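Local coordinates for protein carbohydrate kinase (PDB 2NWH) that probably transfers the gamma-phosphate of ATP to a sugar or related substrate, as kinases of the pfkB family in the ribokinase clan do, at residues Gly41-Ala46 and Glu69-Ala74; Ala191-Leu196 and Arg205-Ile210; Ser226-Phe231 and Ala237-Pro242. All coordinates share one frame; numbering follows the deposited sequence.

Interaction 1: residues Gly41-Ala46 and Glu69-Ala74; sequences GGFNAA and EVVAEA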
ATOM      1  N   GLY A  41      -1.532   4.616   1.811  1.00 17.19           N
ATOM      2  CA  GLY A  41      -1.156   3.276   1.327  1.00 17.94           C
ATOM      3  C   GLY A  41      -0.275   3.335   0.084  1.00 16.65           C
ATOM      4  O   GLY A  41       0.845   2.780   0.046  1.00 16.53           O
ATOM      5  N   GLY A  42      -0.775   4.016  -0.945  1.00 16.36           N
ATOM      6  CA  GLY A  42       0.007   4.145  -2.184  1.00 14.61           C
ATOM      7  C   GLY A  42       1.338   4.822  -1.970  1.00 15.00           C
ATOM      8  O   GLY A  42       2.375   4.360  -2.484  1.00 14.17           O
ATOM      9  N   PHE A  43       1.349   5.931  -1.222  1.00 15.00           N
ATOM     10  CA  PHE A  43       2.597   6.635  -0.978  1.00 15.17           C
ATOM     11  C   PHE A  43       3.628   5.769  -0.227  1.00 13.17           C
ATOM     12  O   PHE A  43       4.836   5.746  -0.577  1.00 13.04           O
ATOM     13  CB  PHE A  43       2.319   7.866  -0.106  1.00 14.86           C
ATOM     14  CG  PHE A  43       3.505   8.749   0.098  1.00 18.57           C
ATOM     15  CD1 PHE A  43       3.906   9.634  -0.901  1.00 21.97           C
ATOM     16  CD2 PHE A  43       4.187   8.757   1.314  1.00 20.16           C
ATOM     17  CE1 PHE A  43       5.005  10.473  -0.697  1.00 25.63           C
ATOM     18  CE2 PHE A  43       5.276   9.612   1.507  1.00 20.91           C
ATOM     19  CZ  PHE A  43       5.665  10.460   0.513  1.00 21.01           C
ATOM     20  N   ASN A  44       3.156   5.046   0.773  1.00 13.02           N
ATOM     21  CA  ASN A  44       4.057   4.196   1.586  1.00 13.33           C
ATOM     22  C   ASN A  44       4.622   3.067   0.697  1.00 13.93           C
ATOM     23  O   ASN A  44       5.835   2.757   0.737  1.00 13.76           O
ATOM     24  CB  ASN A  44       3.304   3.658   2.808  1.00 14.80           C
ATOM     25  CG  ASN A  44       3.086   4.724   3.887  1.00 16.83           C
ATOM     26  OD1 ASN A  44       3.704   5.762   3.856  1.00 16.94           O
ATOM     27  ND2 ASN A  44       2.168   4.480   4.798  1.00 17.87           N
ATOM     28  N   ALA A  45       3.761   2.488  -0.150  1.00 12.62           N
ATOM     29  CA  ALA A  45       4.249   1.441  -1.058  1.00 13.56           C
ATOM     30  C   ALA A  45       5.261   2.034  -2.053  1.00 13.86           C
ATOM     31  O   ALA A  45       6.255   1.386  -2.407  1.00 13.80           O
ATOM     32  CB  ALA A  45       3.060   0.752  -1.767  1.00 13.89           C
ATOM     33  N   ALA A  46       5.023   3.278  -2.513  1.00 14.22           N
ATOM     34  CA  ALA A  46       5.928   3.925  -3.480  1.00 13.87           C
ATOM     35  C   ALA A  46       7.295   4.068  -2.862  1.00 14.61           C
ATOM     36  O   ALA A  46       8.286   3.738  -3.515  1.00 14.43           O
ATOM     37  CB  ALA A  46       5.420   5.325  -3.892  1.00 14.81           C
ATOM     38  N   GLU A  69       3.845  20.040   0.925  1.00 20.63           N
ATOM     39  CA  GLU A  69       5.296  20.140   0.713  1.00 22.41           C
ATOM     40  C   GLU A  69       6.053  19.155   1.615  1.00 20.94           C
ATOM     41  O   GLU A  69       7.090  18.603   1.220  1.00 21.29           O
ATOM     42  CB  GLU A  69       5.761  21.594   0.940  1.00 22.50           C
ATOM     43  CG  GLU A  69       5.456  22.540  -0.228  1.00 28.19           C
ATOM     44  CD  GLU A  69       5.544  24.019   0.141  1.00 35.39           C
ATOM     45  OE1 GLU A  69       6.214  24.353   1.159  1.00 34.69           O
ATOM     46  OE2 GLU A  69       4.933  24.848  -0.586  1.00 36.17           O
ATOM     47  N   VAL A  70       5.525  18.897   2.809  1.00 20.32           N
ATOM     48  CA  VAL A  70       6.088  17.885   3.705  1.00 18.32           C
ATOM     49  C   VAL A  70       6.006  16.471   3.031  1.00 18.85           C
ATOM     50  O   VAL A  70       6.970  15.671   3.093  1.00 17.43           O
ATOM     51  CB  VAL A  70       5.340  17.893   5.053  1.00 20.32           C
ATOM     52  CG1 VAL A  70       5.634  16.655   5.859  1.00 18.22           C
ATOM     53  CG2 VAL A  70       5.733  19.142   5.874  1.00 20.05           C
ATOM     54  N   VAL A  71       4.875  16.188   2.393  1.00 17.63           N
ATOM     55  CA  VAL A  71       4.718  14.913   1.654  1.00 18.46           C
ATOM     56  C   VAL A  71       5.715  14.853   0.492  1.00 18.02           C
ATOM     57  O   VAL A  71       6.406  13.835   0.267  1.00 17.79           O
ATOM     58  CB  VAL A  71       3.288  14.725   1.086  1.00 19.18           C
ATOM     59  CG1 VAL A  71       3.194  13.348   0.316  1.00 18.93           C
ATOM     60  CG2 VAL A  71       2.268  14.748   2.182  1.00 19.41           C
ATOM     61  N   ALA A  72       5.741  15.916  -0.286  1.00 17.42           N
ATOM     62  CA  ALA A  72       6.704  16.015  -1.372  1.00 18.70           C
ATOM     63  C   ALA A  72       8.152  15.763  -0.888  1.00 19.99           C
ATOM     64  O   ALA A  72       8.919  15.026  -1.524  1.00 20.96           O
ATOM     65  CB  ALA A  72       6.570  17.379  -2.051  1.00 18.05           C
ATOM     66  N   GLU A  73       8.519  16.350   0.239  1.00 20.16           N
ATOM     67  CA  GLU A  73       9.873  16.167   0.788  1.00 20.88           C
ATOM     68  C   GLU A  73      10.150  14.725   1.192  1.00 19.55           C
ATOM     69  O   GLU A  73      11.279  14.212   0.983  1.00 18.83           O
ATOM     70  CB  GLU A  73      10.099  17.088   1.982  1.00 21.16           C
ATOM     71  CG  GLU A  73      11.451  16.878   2.718  1.00 28.49           C
ATOM     72  CD  GLU A  73      12.693  17.216   1.870  1.00 34.26           C
ATOM     73  OE1 GLU A  73      12.611  18.091   0.976  1.00 38.02           O
ATOM     74  OE2 GLU A  73      13.760  16.613   2.124  1.00 40.35           O
ATOM     75  N   ALA A  74       9.155  14.081   1.811  1.00 18.70           N
ATOM     76  CA  ALA A  74       9.286  12.679   2.210  1.00 18.49           C
ATOM     77  C   ALA A  74       9.433  11.805   0.949  1.00 18.16           C
ATOM     78  O   ALA A  74      10.174  10.811   0.969  1.00 18.66           O
ATOM     79  CB  ALA A  74       8.088  12.220   3.014  1.00 18.04           C
TER
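The phenyl ring of Phe43 is met by Val71 over one face and by Ala74 at its edge. Over the face, Val71 CG1 stands 4.0 Å from the ring centroid and 29° off the ring normal, which qualifies as a CH-pi contact displaced toward the outer rim; Phe43 CE1 is the nearest ring atom to CG1, at 3.5 Å. At the edge, Ala74 CB lies in the ring plane, 3.9 Å from Phe43 CZ. The same CZ also approaches the backbone, coming within 3.5 Å of Val71 O, so the far end of the ring fits against one turn of the helix. Phe43 has its CG anti to the backbone N (chi1 -174°), which carries the ring across the gap between the two segments, whose nearest CA atoms, those of Phe43 and Val71, are 8.9 Å apart. The two side chains run past each other in opposite directions. No hydrogen bond links the segments, and apart from the approach to Val71 O the contact is between hydrocarbon groups. Strand 55-63 contributes Ile58 against Phe43 and Arg62 against Val71, while Ala38 of strand 32-39 touches both Phe43 and Ala74, placing the contact between helices 41-51 and 66-77 where they pack beside these strands.

Interaction 2: residues Ala191-Leu196 and Arg205-Ile210; sequences AEARAL and RDWPNI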
ATOM      1  N   ALA A 191     -10.291  -9.284   6.036  1.00 37.84           N
ATOM      2  CA  ALA A 191     -11.502  -8.437   6.040  1.00 37.52           C
ATOM      3  C   ALA A 191     -11.830  -7.811   4.687  1.00 37.36           C
ATOM      4  O   ALA A 191     -13.006  -7.706   4.299  1.00 37.34           O
ATOM      5  CB  ALA A 191     -11.357  -7.331   7.078  1.00 38.02           C
ATOM      6  N   GLU A 192     -10.780  -7.371   3.987  1.00 36.92           N
ATOM      7  CA  GLU A 192     -10.916  -6.718   2.702  1.00 36.90           C
ATOM      8  C   GLU A 192     -11.326  -7.750   1.648  1.00 37.02           C
ATOM      9  O   GLU A 192     -12.114  -7.450   0.749  1.00 37.25           O
ATOM     10  CB  GLU A 192      -9.601  -5.984   2.330  1.00 36.61           C
ATOM     11  CG  GLU A 192      -9.209  -4.878   3.325  1.00 36.23           C
ATOM     12  CD  GLU A 192      -7.711  -4.526   3.348  1.00 40.99           C
ATOM     13  OE1 GLU A 192      -6.892  -5.141   2.609  1.00 38.78           O
ATOM     14  OE2 GLU A 192      -7.345  -3.620   4.135  1.00 42.13           O
ATOM     15  N   ALA A 193     -10.829  -8.974   1.791  1.00 37.16           N
ATOM     16  CA  ALA A 193     -11.193 -10.057   0.895  1.00 38.24           C
ATOM     17  C   ALA A 193     -12.697 -10.378   1.027  1.00 39.31           C
ATOM     18  O   ALA A 193     -13.419 -10.396   0.023  1.00 38.67           O
ATOM     19  CB  ALA A 193     -10.323 -11.282   1.159  1.00 38.00           C
ATOM     20  N   ARG A 194     -13.172 -10.577   2.259  1.00 40.44           N
ATOM     21  CA  ARG A 194     -14.608 -10.788   2.497  1.00 42.44           C
ATOM     22  C   ARG A 194     -15.458  -9.654   1.919  1.00 42.74           C
ATOM     23  O   ARG A 194     -16.444  -9.904   1.224  1.00 43.30           O
ATOM     24  CB  ARG A 194     -14.904 -10.964   3.984  1.00 42.47           C
ATOM     25  CG  ARG A 194     -14.992 -12.406   4.417  1.00 44.92           C
ATOM     26  CD  ARG A 194     -15.113 -12.527   5.924  1.00 48.53           C
ATOM     27  NE  ARG A 194     -14.164 -11.656   6.626  1.00 51.58           N
ATOM     28  CZ  ARG A 194     -13.400 -12.046   7.649  1.00 52.73           C
ATOM     29  NH1 ARG A 194     -13.444 -13.303   8.084  1.00 54.36           N
ATOM     30  NH2 ARG A 194     -12.570 -11.181   8.223  1.00 54.02           N
ATOM     31  N   ALA A 195     -15.045  -8.413   2.178  1.00 43.37           N
ATOM     32  CA  ALA A 195     -15.782  -7.230   1.721  1.00 43.33           C
ATOM     33  C   ALA A 195     -15.917  -7.114   0.206  1.00 43.41           C
ATOM     34  O   ALA A 195     -16.994  -6.811  -0.287  1.00 43.55           O
ATOM     35  CB  ALA A 195     -15.194  -5.963   2.313  1.00 42.73           C
ATOM     36  N   LEU A 196     -14.849  -7.350  -0.544  1.00 43.76           N
ATOM     37  CA  LEU A 196     -14.960  -7.187  -1.993  1.00 44.05           C
ATOM     38  C   LEU A 196     -15.585  -8.412  -2.684  1.00 43.94           C
ATOM     39  O   LEU A 196     -16.208  -8.298  -3.754  1.00 43.73           O
ATOM     40  CB  LEU A 196     -13.624  -6.759  -2.603  1.00 44.99           C
ATOM     41  CG  LEU A 196     -12.564  -7.764  -3.028  1.00 45.87           C
ATOM     42  CD1 LEU A 196     -12.678  -7.937  -4.527  1.00 47.37           C
ATOM     43  CD2 LEU A 196     -11.187  -7.224  -2.687  1.00 46.35           C
ATOM     44  N   ARG A 205      -6.245 -20.762   2.080  1.00 40.07           N
ATOM     45  CA  ARG A 205      -5.918 -21.369   0.798  1.00 41.03           C
ATOM     46  C   ARG A 205      -7.116 -21.392  -0.156  1.00 41.44           C
ATOM     47  O   ARG A 205      -6.986 -21.850  -1.303  1.00 42.10           O
ATOM     48  CB  ARG A 205      -5.404 -22.798   1.023  1.00 41.23           C
ATOM     49  CG  ARG A 205      -6.233 -23.598   2.021  1.00 42.97           C
ATOM     50  CD  ARG A 205      -5.908 -25.072   1.922  1.00 47.41           C
ATOM     51  NE  ARG A 205      -4.473 -25.315   2.077  1.00 50.99           N
ATOM     52  CZ  ARG A 205      -3.920 -25.943   3.129  1.00 53.49           C
ATOM     53  NH1 ARG A 205      -4.686 -26.406   4.133  1.00 55.48           N
ATOM     54  NH2 ARG A 205      -2.604 -26.125   3.175  1.00 52.74           N
ATOM     55  N   ASP A 206      -8.281 -20.897   0.314  1.00 41.72           N
ATOM     56  CA  ASP A 206      -9.501 -20.906  -0.490  1.00 41.71           C
ATOM     57  C   ASP A 206      -9.679 -19.649  -1.305  1.00 41.84           C
ATOM     58  O   ASP A 206     -10.408 -19.647  -2.309  1.00 41.87           O
ATOM     59  CB  ASP A 206     -10.714 -21.096   0.415  1.00 42.95           C
ATOM     60  CG  ASP A 206     -10.636 -22.446   1.170  1.00 43.79           C
ATOM     61  OD1 ASP A 206     -10.595 -22.546   2.482  1.00 48.35           O
ATOM     62  OD2 ASP A 206     -10.736 -23.511   0.476  1.00 47.95           O
ATOM     63  N   TRP A 207      -9.015 -18.572  -0.880  1.00 40.42           N
ATOM     64  CA  TRP A 207      -9.233 -17.291  -1.529  1.00 39.91           C
ATOM     65  C   TRP A 207      -9.030 -17.305  -3.060  1.00 38.95           C
ATOM     66  O   TRP A 207      -9.870 -16.772  -3.779  1.00 38.61           O
ATOM     67  CB  TRP A 207      -8.453 -16.196  -0.825  1.00 40.30           C
ATOM     68  CG  TRP A 207      -9.085 -15.790   0.486  1.00 41.08           C
ATOM     69  CD1 TRP A 207      -8.522 -15.870   1.732  1.00 42.56           C
ATOM     70  CD2 TRP A 207     -10.396 -15.232   0.681  1.00 42.58           C
ATOM     71  NE1 TRP A 207      -9.399 -15.389   2.687  1.00 43.49           N
ATOM     72  CE2 TRP A 207     -10.553 -14.988   2.071  1.00 42.29           C
ATOM     73  CE3 TRP A 207     -11.452 -14.903  -0.187  1.00 42.59           C
ATOM     74  CZ2 TRP A 207     -11.727 -14.444   2.619  1.00 41.44           C
ATOM     75  CZ3 TRP A 207     -12.618 -14.366   0.363  1.00 42.06           C
ATOM     76  CH2 TRP A 207     -12.741 -14.141   1.754  1.00 40.72           C
ATOM     77  N   PRO A 208      -7.958 -17.962  -3.577  1.00 38.43           N
ATOM     78  CA  PRO A 208      -7.757 -17.988  -5.046  1.00 37.98           C
ATOM     79  C   PRO A 208      -8.994 -18.364  -5.911  1.00 38.15           C
ATOM     80  O   PRO A 208      -9.383 -17.571  -6.761  1.00 37.19           O
ATOM     81  CB  PRO A 208      -6.620 -19.017  -5.228  1.00 38.24           C
ATOM     82  CG  PRO A 208      -5.849 -18.945  -3.941  1.00 38.09           C
ATOM     83  CD  PRO A 208      -6.883 -18.700  -2.870  1.00 38.41           C
ATOM     84  N   ASN A 209      -9.609 -19.543  -5.719  1.00 38.09           N
ATOM     85  CA  ASN A 209     -10.777 -19.889  -6.558  1.00 38.37           C
ATOM     86  C   ASN A 209     -12.027 -18.999  -6.342  1.00 38.30           C
ATOM     87  O   ASN A 209     -12.720 -18.649  -7.317  1.00 38.55           O
ATOM     88  CB  ASN A 209     -11.103 -21.389  -6.538  1.00 39.02           C
ATOM     89  CG  ASN A 209     -12.024 -21.787  -5.388  1.00 41.06           C
ATOM     90  OD1 ASN A 209     -11.567 -21.979  -4.243  1.00 41.56           O
ATOM     91  ND2 ASN A 209     -13.327 -21.959  -5.697  1.00 41.64           N
ATOM     92  N   ILE A 210     -12.297 -18.617  -5.079  1.00 37.70           N
ATOM     93  CA  ILE A 210     -13.352 -17.628  -4.787  1.00 36.80           C
ATOM     94  C   ILE A 210     -13.030 -16.322  -5.561  1.00 37.17           C
ATOM     95  O   ILE A 210     -13.871 -15.753  -6.270  1.00 36.73           O
ATOM     96  CB  ILE A 210     -13.445 -17.331  -3.248  1.00 36.69           C
ATOM     97  CG1 ILE A 210     -13.815 -18.600  -2.462  1.00 37.62           C
ATOM     98  CG2 ILE A 210     -14.439 -16.206  -2.965  1.00 36.70           C
ATOM     99  CD1 ILE A 210     -13.647 -18.512  -0.937  1.00 36.71           C
TER
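Trp207 meets helix 190-197 through the six-membered ring of its indole. Ala193 CB sits 3.6 Å from the centroid of that ring and only 6° off its normal, and the evenness of the approach supports a CH-pi contact: CB is 3.8 Å from Trp207 CZ2 and 4.0 Å from Trp207 CD2. The next residue of the helix reaches another part of the indole. Arg194 CG lies in the ring plane at the edge, 3.9 Å from Trp207 CH2, and the same CH2 is 3.6 Å from Arg194 N. The guanidinium plane of Arg194 stands 84° from the indole plane, which excludes a parallel stack. Trp207 places CG anti to its carbonyl carbon (chi1 -75°), sending the ring toward the first helix, where NE1 is hydrogen-bonded to Glu190 OE2; that bond would help fix the rotation of the ring. Farther along, Pro208 packs instead on Val229 and Phe231 of strand 227-231. Ala193 also touches Met188 of strand 185-189. Helices 190-197 and 207-213 are joined chiefly by the indole of Trp207, with Ile210 on Thr197 adding a second point, the first helix also resting on strand 185-189 and the second on strand 227-231.

Interaction 3: residues Ser226-Phe231 and Ala237-Pro242; sequences SEVVAF and AILHPP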
ATOM      1  N   SER A 226       0.782 -14.851  10.802  1.00 37.18           N
ATOM      2  CA  SER A 226       1.559 -15.914  10.158  1.00 36.67           C
ATOM      3  C   SER A 226       0.939 -16.683   8.963  1.00 36.66           C
ATOM      4  O   SER A 226       1.598 -17.600   8.445  1.00 36.89           O
ATOM      5  CB  SER A 226       1.997 -16.945  11.223  1.00 37.15           C
ATOM      6  OG  SER A 226       2.995 -16.437  12.105  1.00 36.84           O
ATOM      7  N   GLU A 227      -0.296 -16.375   8.539  1.00 35.47           N
ATOM      8  CA  GLU A 227      -0.850 -17.057   7.346  1.00 34.57           C
ATOM      9  C   GLU A 227      -0.985 -16.112   6.147  1.00 33.61           C
ATOM     10  O   GLU A 227      -1.533 -15.009   6.276  1.00 32.70           O
ATOM     11  CB  GLU A 227      -2.202 -17.737   7.608  1.00 35.36           C
ATOM     12  CG  GLU A 227      -2.338 -18.450   8.933  1.00 36.40           C
ATOM     13  CD  GLU A 227      -3.686 -19.151   9.103  1.00 41.33           C
ATOM     14  OE1 GLU A 227      -3.937 -20.178   8.419  1.00 42.26           O
ATOM     15  OE2 GLU A 227      -4.489 -18.688   9.946  1.00 41.85           O
ATOM     16  N   VAL A 228      -0.480 -16.551   4.996  1.00 32.63           N
ATOM     17  CA  VAL A 228      -0.555 -15.752   3.758  1.00 32.20           C
ATOM     18  C   VAL A 228      -0.794 -16.665   2.567  1.00 32.26           C
ATOM     19  O   VAL A 228      -0.158 -17.709   2.459  1.00 32.35           O
ATOM     20  CB  VAL A 228       0.755 -14.989   3.458  1.00 32.26           C
ATOM     21  CG1 VAL A 228       0.477 -13.871   2.414  1.00 29.89           C
ATOM     22  CG2 VAL A 228       1.394 -14.422   4.726  1.00 33.53           C
ATOM     23  N   VAL A 229      -1.698 -16.257   1.674  1.00 32.29           N
ATOM     24  CA  VAL A 229      -1.921 -16.952   0.416  1.00 32.67           C
ATOM     25  C   VAL A 229      -1.604 -16.004  -0.760  1.00 32.97           C
ATOM     26  O   VAL A 229      -1.915 -14.806  -0.693  1.00 32.50           O
ATOM     27  CB  VAL A 229      -3.360 -17.551   0.357  1.00 32.56           C
ATOM     28  CG1 VAL A 229      -4.440 -16.468   0.350  1.00 33.57           C
ATOM     29  CG2 VAL A 229      -3.529 -18.524  -0.819  1.00 33.60           C
ATOM     30  N   ALA A 230      -0.921 -16.527  -1.782  1.00 32.75           N
ATOM     31  CA  ALA A 230      -0.642 -15.770  -3.012  1.00 33.06           C
ATOM     32  C   ALA A 230      -1.165 -16.570  -4.182  1.00 33.74           C
ATOM     33  O   ALA A 230      -1.143 -17.798  -4.141  1.00 33.37           O
ATOM     34  CB  ALA A 230       0.824 -15.514  -3.168  1.00 32.41           C
ATOM     35  N   PHE A 231      -1.675 -15.897  -5.209  1.00 34.43           N
ATOM     36  CA  PHE A 231      -2.168 -16.596  -6.398  1.00 35.12           C
ATOM     37  C   PHE A 231      -1.995 -15.781  -7.673  1.00 36.06           C
ATOM     38  O   PHE A 231      -1.849 -14.549  -7.620  1.00 34.16           O
ATOM     39  CB  PHE A 231      -3.611 -17.082  -6.205  1.00 35.32           C
ATOM     40  CG  PHE A 231      -4.652 -15.983  -6.178  1.00 34.75           C
ATOM     41  CD1 PHE A 231      -5.444 -15.731  -7.298  1.00 34.66           C
ATOM     42  CD2 PHE A 231      -4.875 -15.237  -5.017  1.00 34.15           C
ATOM     43  CE1 PHE A 231      -6.437 -14.707  -7.278  1.00 36.91           C
ATOM     44  CE2 PHE A 231      -5.846 -14.206  -4.983  1.00 34.26           C
ATOM     45  CZ  PHE A 231      -6.629 -13.942  -6.114  1.00 34.50           C
ATOM     46  N   ALA A 237       0.190 -20.361  -3.738  1.00 35.89           N
ATOM     47  CA  ALA A 237       1.167 -20.760  -2.753  1.00 35.47           C
ATOM     48  C   ALA A 237       0.748 -20.256  -1.387  1.00 35.28           C
ATOM     49  O   ALA A 237      -0.094 -19.366  -1.266  1.00 35.17           O
ATOM     50  CB  ALA A 237       2.564 -20.266  -3.131  1.00 35.80           C
ATOM     51  N   ILE A 238       1.340 -20.836  -0.356  1.00 34.85           N
ATOM     52  CA  ILE A 238       0.966 -20.538   1.018  1.00 34.66           C
ATOM     53  C   ILE A 238       2.206 -20.561   1.907  1.00 34.42           C
ATOM     54  O   ILE A 238       3.158 -21.285   1.621  1.00 33.32           O
ATOM     55  CB  ILE A 238      -0.124 -21.527   1.512  1.00 35.17           C
ATOM     56  CG1 ILE A 238      -0.901 -20.958   2.688  1.00 35.34           C
ATOM     57  CG2 ILE A 238       0.437 -22.941   1.797  1.00 33.28           C
ATOM     58  CD1 ILE A 238      -2.367 -21.132   2.499  1.00 33.02           C
ATOM     59  N   LEU A 239       2.183 -19.780   2.982  1.00 34.18           N
ATOM     60  CA  LEU A 239       3.279 -19.786   3.946  1.00 35.49           C
ATOM     61  C   LEU A 239       3.103 -20.812   5.099  1.00 35.99           C
ATOM     62  O   LEU A 239       2.028 -20.939   5.688  1.00 35.81           O
ATOM     63  CB  LEU A 239       3.451 -18.372   4.491  1.00 35.73           C
ATOM     64  CG  LEU A 239       4.823 -17.700   4.635  1.00 36.13           C
ATOM     65  CD1 LEU A 239       5.577 -17.584   3.312  1.00 34.25           C
ATOM     66  CD2 LEU A 239       4.566 -16.299   5.205  1.00 35.17           C
ATOM     67  N   HIS A 240       4.167 -21.547   5.411  1.00 37.14           N
ATOM     68  CA  HIS A 240       4.165 -22.458   6.558  1.00 38.23           C
ATOM     69  C   HIS A 240       4.158 -21.707   7.903  1.00 38.15           C
ATOM     70  O   HIS A 240       4.581 -20.541   7.964  1.00 38.24           O
ATOM     71  CB  HIS A 240       5.362 -23.432   6.495  1.00 38.59           C
ATOM     72  CG  HIS A 240       5.342 -24.348   5.308  1.00 40.88           C
ATOM     73  ND1 HIS A 240       6.420 -25.135   4.958  1.00 44.10           N
ATOM     74  CD2 HIS A 240       4.382 -24.592   4.381  1.00 42.28           C
ATOM     75  CE1 HIS A 240       6.122 -25.832   3.876  1.00 43.93           C
ATOM     76  NE2 HIS A 240       4.893 -25.517   3.503  1.00 44.15           N
ATOM     77  N   PRO A 241       3.649 -22.360   8.979  1.00 37.92           N
ATOM     78  CA  PRO A 241       3.839 -21.791  10.318  1.00 37.66           C
ATOM     79  C   PRO A 241       5.343 -21.744  10.635  1.00 37.61           C
ATOM     80  O   PRO A 241       6.076 -22.653  10.207  1.00 37.50           O
ATOM     81  CB  PRO A 241       3.120 -22.787  11.244  1.00 37.99           C
ATOM     82  CG  PRO A 241       2.235 -23.620  10.361  1.00 37.97           C
ATOM     83  CD  PRO A 241       2.871 -23.619   9.004  1.00 37.69           C
ATOM     84  N   PRO A 242       5.807 -20.695  11.356  1.00 37.11           N
ATOM     85  CA  PRO A 242       7.233 -20.585  11.709  1.00 36.36           C
ATOM     86  C   PRO A 242       7.718 -21.748  12.570  1.00 36.02           C
ATOM     87  O   PRO A 242       6.999 -22.179  13.467  1.00 35.60           O
ATOM     88  CB  PRO A 242       7.306 -19.292  12.536  1.00 36.01           C
ATOM     89  CG  PRO A 242       5.904 -19.027  12.984  1.00 36.87           C
ATOM     90  CD  PRO A 242       5.030 -19.548  11.870  1.00 37.28           C
TER
HETATM   91  O   HOH W   1       4.468 -18.234   8.642  1.00 47.74           O
HETATM   92  O   HOH W   2      -0.057 -19.264   5.063  1.00 48.16           O
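A beta hairpin formed by strands 227-231 and 236-239 carries this contact, its short strand axes running at 163° to each other. Ala230 and Ala237 make the hydrogen-bonded antiparallel pair, with Ala230 N donating to Ala237 O at 3.0 Å (170° at the hydrogen) and Ala237 N to Ala230 O at 2.9 Å. Val229 and Ile238 follow as the non-hydrogen-bonded pair, both on the sheet face that meets Val204. Beyond them the strands begin to part. Leu239 N still donates to Val228 O, in the carbonyl plane but at a longer 3.2 Å, whereas the return link is made by a water, which accepts from Val228 N at 2.7 Å and donates to Leu239 O at 2.7 Å. Ile238 has CG1 anti to its backbone N (chi1 -158°), bringing CG1 to 3.3 Å from Val228 O. On the other face Val228 and Leu239 lie side by side, CG2 of Val228 3.7 Å from CD2 of Leu239, and both pack on Leu275 of helix 271-286. Beyond the open end of the hairpin, where Ser226 precedes one strand and Pro242 follows the other, Ser226 OG lies 3.7 Å from Pro242 CD. Flanked by strands 219-223 and 311-313, the pair is an antiparallel beta hairpin, regular near its turn and water-bridged toward its open end, appended to the parallel part of the large sheet, consistent with the alpha/beta fold of ribokinase-like enzymes.

How the interactions relate
From the N terminus the three contacts come in series, none nesting in or crossing another. Interaction 1 closes a loop of 22 residues that contains strand 55-63, joining two helices near one end of the large sheet. Interaction 2 closes a much shorter loop of 8 residues, partly unmodelled, between two consecutive helices. Interaction 3 closes the hairpin, with five residues between its segments, the last already in strand 236-239. Interactions 2 and 3 touch directly: Pro208 CG of helix 207-213 lies 3.7 Å from Phe231 CB, and Arg205 CB in the preceding loop 3.8 Å from Ile238 CD1, so the hairpin packs on both. Interaction 1 lies on the opposite side of the chain's centre, its centre about 29 Å from each of theirs.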